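Local coordinates for protein phospho-2-dehydro-3-deoxyheptonate aldolase (Francisella tularensis, PDB 3TQK) that probably catalyses the condensation of phosphoenolpyruvate with D-erythrose 4-phosphate to give DAHP, the first step of chorismate biosynthesis, at residues T139-V144 with A178-K183; K183-T186 with Q191-V194; D246-L251 with T258-D263. All blocks are in the same frame, centred on the assembly; numbering follows the deposited sequence.

Followed from the N terminus, the three contacts come in series along one eight-stranded parallel barrel, and none nests within or crosses another. Contact 1 closes a loop of 33 residues, which carries strand 156-159 and helix 167-173, and joins the end of strand 137-140 to strand 179-183 two places on. Contact 2 starts where contact 1 stops, on the shared Lys183, and closes the short loop into helix 191-200. Further on, contact 3 closes the connection between helix 241-253 and strand 260-263. Helix 191-200 bridges contacts 2 and 3 by packing Val194 on Leu251, while the Lys183-Asp263 salt bridge ties strand 179-183 to strand 260-263.

Contact 1: T139-V144 with A178-K183; sequences TEFLDV and ASIGFK
Phe141 and Ile180 meet where Ile180 CD1 sits against the CD2-CE2 bond of the Phe141 ring, 3.6 Å from each of the two atoms, and the two side chains cross at about a right angle. Ala178 adds a lighter touch at the ring's edge, its CB close to the ring plane and 4.3 Å from Phe141 CE2. The approach is made by side chains alone, since the nearest CA atoms, those of Phe141 and Ile180, are 9.1 Å apart. Phe141 has CG anti to its carbonyl carbon (chi1 -70°), an orientation that sends the ring across to strand 179-183. The separation of the two backbones leaves room for one intervening strand: in the TIM barrel of this enzyme, strand 156-159 runs between 137-140 and 179-183. Ala158 of this middle strand is hydrogen-bonded through its backbone to Thr139 and Phe141, Ile159 packs on Ile180, and the Phe141 ring also touches Ile154 and Leu176, both in loops. On its other side strand 179-183 is held by strand 226-230, through backbone bonding of Ile180 with His227.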
loop_
_atom_site.group_PDB
_atom_site.type_symbol
_atom_site.label_atom_id
_atom_site.label_comp_id
_atom_site.label_asym_id
_atom_site.label_seq_id
_atom_site.Cartn_x
_atom_site.Cartn_y
_atom_site.Cartn_z
ATOM N N THR A 139 2.382 11.409 13.482
ATOM C CA THR A 139 1.309 10.461 13.165
ATOM C C THR A 139 1.688 9.638 11.954
ATOM O O THR A 139 2.662 9.953 11.281
ATOM C CB THR A 139 -0.016 11.181 12.922
ATOM O OG1 THR A 139 -1.099 10.266 13.134
ATOM C CG2 THR A 139 -0.071 11.747 11.517
ATOM N N GLU A 140 0.960 8.561 11.689
ATOM C CA GLU A 140 1.165 7.816 10.448
ATOM C C GLU A 140 0.252 8.354 9.366
ATOM O O GLU A 140 -0.948 8.539 9.590
ATOM C CB GLU A 140 0.935 6.322 10.606
ATOM C CG GLU A 140 1.370 5.542 9.357
ATOM C CD GLU A 140 1.121 4.054 9.440
ATOM O OE1 GLU A 140 1.109 3.505 10.563
ATOM O OE2 GLU A 140 0.962 3.427 8.361
ATOM N N PHE A 141 0.838 8.627 8.201
ATOM C CA PHE A 141 0.081 9.050 7.048
ATOM C C PHE A 141 -0.384 7.785 6.313
ATOM O O PHE A 141 0.424 7.037 5.765
ATOM C CB PHE A 141 0.933 9.959 6.169
ATOM C CG PHE A 141 1.205 11.322 6.783
ATOM C CD1 PHE A 141 0.176 12.224 6.973
ATOM C CD2 PHE A 141 2.481 11.693 7.169
ATOM C CE1 PHE A 141 0.407 13.476 7.533
ATOM C CE2 PHE A 141 2.715 12.945 7.718
ATOM C CZ PHE A 141 1.676 13.837 7.895
ATOM N N LEU A 142 -1.695 7.574 6.306
ATOM C CA LEU A 142 -2.314 6.282 5.960
ATOM C C LEU A 142 -2.837 6.169 4.518
ATOM O O LEU A 142 -2.813 5.075 3.932
ATOM C CB LEU A 142 -3.506 6.059 6.899
ATOM C CG LEU A 142 -3.239 6.030 8.408
ATOM C CD1 LEU A 142 -4.500 6.323 9.221
ATOM C CD2 LEU A 142 -2.644 4.664 8.745
ATOM N N ASP A 143 -3.323 7.289 3.965
ATOM C CA ASP A 143 -4.010 7.292 2.662
ATOM C C ASP A 143 -4.048 8.702 2.064
ATOM O O ASP A 143 -3.432 9.612 2.621
ATOM C CB ASP A 143 -5.408 6.711 2.832
ATOM C CG ASP A 143 -6.357 7.647 3.567
ATOM O OD1 ASP A 143 -5.930 8.693 4.051
ATOM O OD2 ASP A 143 -7.562 7.346 3.643
ATOM N N VAL A 144 -4.746 8.900 0.939
ATOM C CA VAL A 144 -4.749 10.212 0.266
ATOM C C VAL A 144 -5.901 11.121 0.693
ATOM O O VAL A 144 -6.090 12.198 0.115
ATOM C CB VAL A 144 -4.754 10.067 -1.289
ATOM C CG1 VAL A 144 -3.524 9.287 -1.760
ATOM C CG2 VAL A 144 -6.044 9.426 -1.807
ATOM N N ALA A 178 5.785 17.846 6.295
ATOM C CA ALA A 178 6.438 17.190 7.425
ATOM C C ALA A 178 7.648 16.376 6.971
ATOM O O ALA A 178 7.707 15.921 5.835
ATOM C CB ALA A 178 5.445 16.275 8.142
ATOM N N SER A 179 8.615 16.204 7.859
ATOM C CA SER A 179 9.627 15.178 7.661
ATOM C C SER A 179 8.927 13.816 7.741
ATOM O O SER A 179 7.919 13.681 8.435
ATOM C CB SER A 179 10.721 15.287 8.721
ATOM O OG SER A 179 11.493 16.454 8.534
ATOM N N ILE A 180 9.454 12.822 7.029
ATOM C CA ILE A 180 8.811 11.519 6.937
ATOM C C ILE A 180 9.817 10.386 7.133
ATOM O O ILE A 180 10.830 10.344 6.463
ATOM C CB ILE A 180 8.146 11.305 5.569
ATOM C CG1 ILE A 180 7.109 12.386 5.280
ATOM C CG2 ILE A 180 7.493 9.922 5.494
ATOM C CD1 ILE A 180 5.930 12.368 6.245
ATOM N N GLY A 181 9.518 9.469 8.042
ATOM C CA GLY A 181 10.257 8.234 8.169
ATOM C C GLY A 181 9.492 7.077 7.536
ATOM O O GLY A 181 8.258 7.024 7.611
ATOM N N PHE A 182 10.233 6.162 6.904
ATOM C CA PHE A 182 9.672 4.982 6.249
ATOM C C PHE A 182 10.158 3.737 6.967
ATOM O O PHE A 182 11.365 3.471 7.031
ATOM C CB PHE A 182 10.149 4.886 4.798
ATOM C CG PHE A 182 9.640 5.981 3.898
ATOM C CD1 PHE A 182 10.180 7.252 3.951
ATOM C CD2 PHE A 182 8.645 5.728 2.968
ATOM C CE1 PHE A 182 9.722 8.266 3.100
ATOM C CE2 PHE A 182 8.194 6.746 2.105
ATOM C CZ PHE A 182 8.734 8.001 2.178
ATOM N N LYS A 183 9.222 2.948 7.473
ATOM C CA LYS A 183 9.560 1.735 8.201
ATOM C C LYS A 183 10.062 0.646 7.256
ATOM O O LYS A 183 9.618 0.560 6.114
ATOM C CB LYS A 183 8.348 1.258 9.004
ATOM C CG LYS A 183 8.020 2.194 10.169
ATOM C CD LYS A 183 7.192 1.538 11.259
ATOM C CE LYS A 183 7.684 1.949 12.648
ATOM N NZ LYS A 183 6.994 1.197 13.738
#

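Contact 2: K183-T186 with Q191-V194; sequences KNAT and QVAV
The backbone leaving strand 179-183 passes close beside the first turn of helix 191-200, with the CA atoms of Asn184 and Ala193 only 5.0 Å apart. What permits so short a spacing is the small side chain between them: Ala193 points its methyl toward the loop, where CB lies 3.7 Å from Lys183 O and 3.9 Å from Asn184 CA. One residue on in the loop and one back in the helix, methyl meets methyl, Ala185 CB standing 3.8 Å from Val192 CG2. In Val192 a chi1 of -63° puts CG1 anti to the carbonyl carbon and leaves CG2 between the backbone N and the carbonyl carbon; Val192 CG2 also lies 4.2 Å from Ala185 N. The arrangement is the strand-to-helix loop of a beta-alpha unit in the barrel. Its helix start is tied down by Asp189, whose OD1 accepts a hydrogen bond from Val192 N, while Ala193 rests on Val228 of the neighbouring strand. Thr186 OG1 is hydrogen-bonded to Glu165 OE2 of the second subunit. The CB of Lys183 leaves the backbone away from the helix, and NZ forms a salt bridge with Asp263; the side chain lies about 4 Å from that of the manganese ligand His266. The two sides of this loop thus differ in chemistry: toward the helix, methyl groups pack on one another and on the loop backbone, whereas the amine end of Lys183 lies by Asp263 near the metal site.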
loop_
_atom_site.group_PDB
_atom_site.type_symbol
_atom_site.label_atom_id
_atom_site.label_comp_id
_atom_site.label_asym_id
_atom_site.label_seq_id
_atom_site.Cartn_x
_atom_site.Cartn_y
_atom_site.Cartn_z
ATOM N N LYS A 183 9.222 2.948 7.473
ATOM C CA LYS A 183 9.560 1.735 8.201
ATOM C C LYS A 183 10.062 0.646 7.256
ATOM O O LYS A 183 9.618 0.560 6.114
ATOM C CB LYS A 183 8.348 1.258 9.004
ATOM C CG LYS A 183 8.020 2.194 10.169
ATOM C CD LYS A 183 7.192 1.538 11.259
ATOM C CE LYS A 183 7.684 1.949 12.648
ATOM N NZ LYS A 183 6.994 1.197 13.738
ATOM N N ASN A 184 11.005 -0.172 7.709
ATOM C CA ASN A 184 11.408 -1.317 6.910
ATOM C C ASN A 184 10.240 -2.286 6.823
ATOM O O ASN A 184 9.247 -2.128 7.532
ATOM C CB ASN A 184 12.689 -1.966 7.428
ATOM C CG ASN A 184 12.519 -2.669 8.755
ATOM O OD1 ASN A 184 11.905 -3.734 8.833
ATOM N ND2 ASN A 184 13.121 -2.112 9.794
ATOM N N ALA A 185 10.333 -3.240 5.912
ATOM C CA ALA A 185 9.225 -4.149 5.634
ATOM C C ALA A 185 8.947 -5.113 6.793
ATOM O O ALA A 185 9.827 -5.379 7.618
ATOM C CB ALA A 185 9.501 -4.929 4.342
ATOM N N THR A 186 7.730 -5.664 6.832
ATOM C CA THR A 186 7.347 -6.576 7.916
ATOM C C THR A 186 8.267 -7.802 7.983
ATOM O O THR A 186 8.479 -8.356 9.058
ATOM C CB THR A 186 5.866 -7.009 7.823
ATOM O OG1 THR A 186 5.639 -7.739 6.612
ATOM C CG2 THR A 186 4.933 -5.796 7.871
ATOM N N GLN A 191 16.119 -2.543 2.384
ATOM C CA GLN A 191 16.332 -1.993 1.048
ATOM C C GLN A 191 15.079 -1.298 0.533
ATOM O O GLN A 191 15.167 -0.198 -0.016
ATOM C CB GLN A 191 16.793 -3.072 0.057
ATOM C CG GLN A 191 17.162 -2.531 -1.329
ATOM C CD GLN A 191 18.328 -1.552 -1.285
ATOM O OE1 GLN A 191 19.438 -1.913 -0.896
ATOM N NE2 GLN A 191 18.080 -0.308 -1.679
ATOM N N VAL A 192 13.915 -1.930 0.718
ATOM C CA VAL A 192 12.664 -1.331 0.273
ATOM C C VAL A 192 12.388 0.004 0.945
ATOM O O VAL A 192 11.809 0.883 0.321
ATOM C CB VAL A 192 11.455 -2.284 0.427
ATOM C CG1 VAL A 192 11.664 -3.505 -0.456
ATOM C CG2 VAL A 192 11.231 -2.692 1.878
ATOM N N ALA A 193 12.795 0.179 2.201
ATOM C CA ALA A 193 12.606 1.473 2.876
ATOM C C ALA A 193 13.553 2.522 2.307
ATOM O O ALA A 193 13.162 3.679 2.158
ATOM C CB ALA A 193 12.798 1.352 4.388
ATOM N N VAL A 194 14.787 2.111 1.990
ATOM C CA VAL A 194 15.750 2.982 1.316
ATOM C C VAL A 194 15.207 3.382 -0.055
ATOM O O VAL A 194 15.210 4.568 -0.411
ATOM C CB VAL A 194 17.151 2.320 1.194
ATOM C CG1 VAL A 194 18.056 3.078 0.193
ATOM C CG2 VAL A 194 17.817 2.214 2.588
#

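Contact 3: D246-L251 with T258-D263; sequences DCIAKL and TKVMID
With CG1 anti to its backbone N (chi1 172°), Val260 has CG2 anti to the carbonyl carbon and offers that methyl to helix 241-253, where Cys247, Ile248 and Leu251 gather round it. Cys247 holds SG anti to its backbone N (chi1 -175°) and sets the sulfur 3.9 Å from Val260 CG2. These residues join the helix to the following strand within the beta-alpha-beta unit formed by strand 226-230, helix 241-253 and strand 260-263 of the TIM barrel. The short helix and strand segments run roughly antiparallel, at 141°, with their axes 10.4 Å apart at closest approach. Ile248 bends inward from the flank of the helix and brings CD1 to 3.8 Å from Val260 CG2. Cys247 also packs on Val228 of strand 226-230. Thr258 is fixed by a hydrogen bond from OG1 to Gly226 O, at the start of that same strand. Leu251, one helical turn after Cys247, reaches the residue two before Val260, its CD1 lying 3.7 Å from Thr258 O.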
loop_
_atom_site.group_PDB
_atom_site.type_symbol
_atom_site.label_atom_id
_atom_site.label_comp_id
_atom_site.label_asym_id
_atom_site.label_seq_id
_atom_site.Cartn_x
_atom_site.Cartn_y
_atom_site.Cartn_z
ATOM N N ASP A 246 24.764 -1.235 7.908
ATOM C CA ASP A 246 24.231 -1.769 6.649
ATOM C C ASP A 246 23.232 -0.807 6.039
ATOM O O ASP A 246 23.241 -0.568 4.825
ATOM C CB ASP A 246 23.552 -3.120 6.880
ATOM C CG ASP A 246 22.866 -3.668 5.624
ATOM O OD1 ASP A 246 23.535 -4.319 4.798
ATOM O OD2 ASP A 246 21.649 -3.463 5.467
ATOM N N CYS A 247 22.360 -0.270 6.889
ATOM C CA CYS A 247 21.353 0.686 6.448
ATOM C C CYS A 247 22.024 1.937 5.877
ATOM O O CYS A 247 21.661 2.400 4.786
ATOM C CB CYS A 247 20.416 1.061 7.607
ATOM S SG CYS A 247 19.044 2.121 7.133
ATOM N N ILE A 248 22.996 2.469 6.620
ATOM C CA ILE A 248 23.793 3.615 6.165
ATOM C C ILE A 248 24.480 3.326 4.826
ATOM O O ILE A 248 24.441 4.170 3.925
ATOM C CB ILE A 248 24.855 4.050 7.229
ATOM C CG1 ILE A 248 24.169 4.678 8.442
ATOM C CG2 ILE A 248 25.829 5.053 6.647
ATOM C CD1 ILE A 248 23.410 5.974 8.135
ATOM N N ALA A 249 25.071 2.136 4.677
ATOM C CA ALA A 249 25.685 1.744 3.402
ATOM C C ALA A 249 24.664 1.749 2.263
ATOM O O ALA A 249 24.963 2.207 1.156
ATOM C CB ALA A 249 26.368 0.374 3.503
ATOM N N LYS A 250 23.458 1.249 2.539
ATOM C CA LYS A 250 22.403 1.181 1.527
ATOM C C LYS A 250 21.977 2.587 1.108
ATOM O O LYS A 250 21.835 2.872 -0.091
ATOM C CB LYS A 250 21.205 0.367 2.037
ATOM C CG LYS A 250 21.412 -1.160 2.021
ATOM C CD LYS A 250 20.241 -1.881 2.712
ATOM C CE LYS A 250 20.099 -3.366 2.316
ATOM N NZ LYS A 250 21.015 -4.333 3.002
ATOM N N LEU A 251 21.796 3.462 2.097
ATOM C CA LEU A 251 21.471 4.867 1.854
ATOM C C LEU A 251 22.529 5.570 0.988
ATOM O O LEU A 251 22.199 6.189 -0.022
ATOM C CB LEU A 251 21.279 5.623 3.186
ATOM C CG LEU A 251 20.015 5.270 3.978
ATOM C CD1 LEU A 251 20.128 5.694 5.447
ATOM C CD2 LEU A 251 18.789 5.895 3.334
ATOM N N THR A 258 20.500 11.342 4.741
ATOM C CA THR A 258 19.748 11.428 5.992
ATOM C C THR A 258 20.137 10.282 6.907
ATOM O O THR A 258 20.646 9.257 6.444
ATOM C CB THR A 258 18.232 11.401 5.762
ATOM O OG1 THR A 258 17.844 10.179 5.106
ATOM C CG2 THR A 258 17.807 12.603 4.927
ATOM N N LYS A 259 19.902 10.458 8.204
ATOM C CA LYS A 259 20.335 9.467 9.197
ATOM C C LYS A 259 19.225 8.465 9.547
ATOM O O LYS A 259 18.149 8.488 8.952
ATOM C CB LYS A 259 20.856 10.160 10.463
ATOM C CG LYS A 259 21.873 11.260 10.232
ATOM C CD LYS A 259 23.168 10.786 9.637
ATOM C CE LYS A 259 24.226 11.873 9.825
ATOM N NZ LYS A 259 25.569 11.399 9.474
ATOM N N VAL A 260 19.506 7.602 10.524
ATOM C CA VAL A 260 18.654 6.463 10.865
ATOM C C VAL A 260 17.896 6.701 12.164
ATOM O O VAL A 260 18.467 7.184 13.141
ATOM C CB VAL A 260 19.519 5.189 11.041
ATOM C CG1 VAL A 260 18.700 4.038 11.577
ATOM C CG2 VAL A 260 20.187 4.805 9.719
HETATM N N MSE A 261 16.614 6.359 12.158
HETATM C CA MSE A 261 15.800 6.289 13.364
HETATM C C MSE A 261 15.553 4.818 13.722
HETATM O O MSE A 261 15.357 3.985 12.828
HETATM C CB MSE A 261 14.459 6.997 13.145
HETATM C CG MSE A 261 13.435 6.771 14.271
HETATM SE SE MSE A 261 11.786 7.767 14.005
HETATM C CE MSE A 261 12.458 9.609 14.194
ATOM N N ILE A 262 15.534 4.502 15.020
ATOM C CA ILE A 262 15.265 3.136 15.466
ATOM C C ILE A 262 14.031 3.052 16.377
ATOM O O ILE A 262 13.933 3.738 17.383
ATOM C CB ILE A 262 16.491 2.518 16.174
ATOM C CG1 ILE A 262 17.746 2.703 15.314
ATOM C CG2 ILE A 262 16.252 1.028 16.455
ATOM C CD1 ILE A 262 19.002 2.115 15.891
ATOM N N ASP A 263 13.091 2.195 16.011
ATOM C CA ASP A 263 11.919 1.918 16.840
ATOM C C ASP A 263 12.355 0.979 17.948
ATOM O O ASP A 263 12.840 -0.105 17.658
ATOM C CB ASP A 263 10.831 1.260 15.985
ATOM C CG ASP A 263 9.461 1.217 16.677
ATOM O OD1 ASP A 263 9.395 1.352 17.919
ATOM O OD2 ASP A 263 8.443 1.037 15.962
#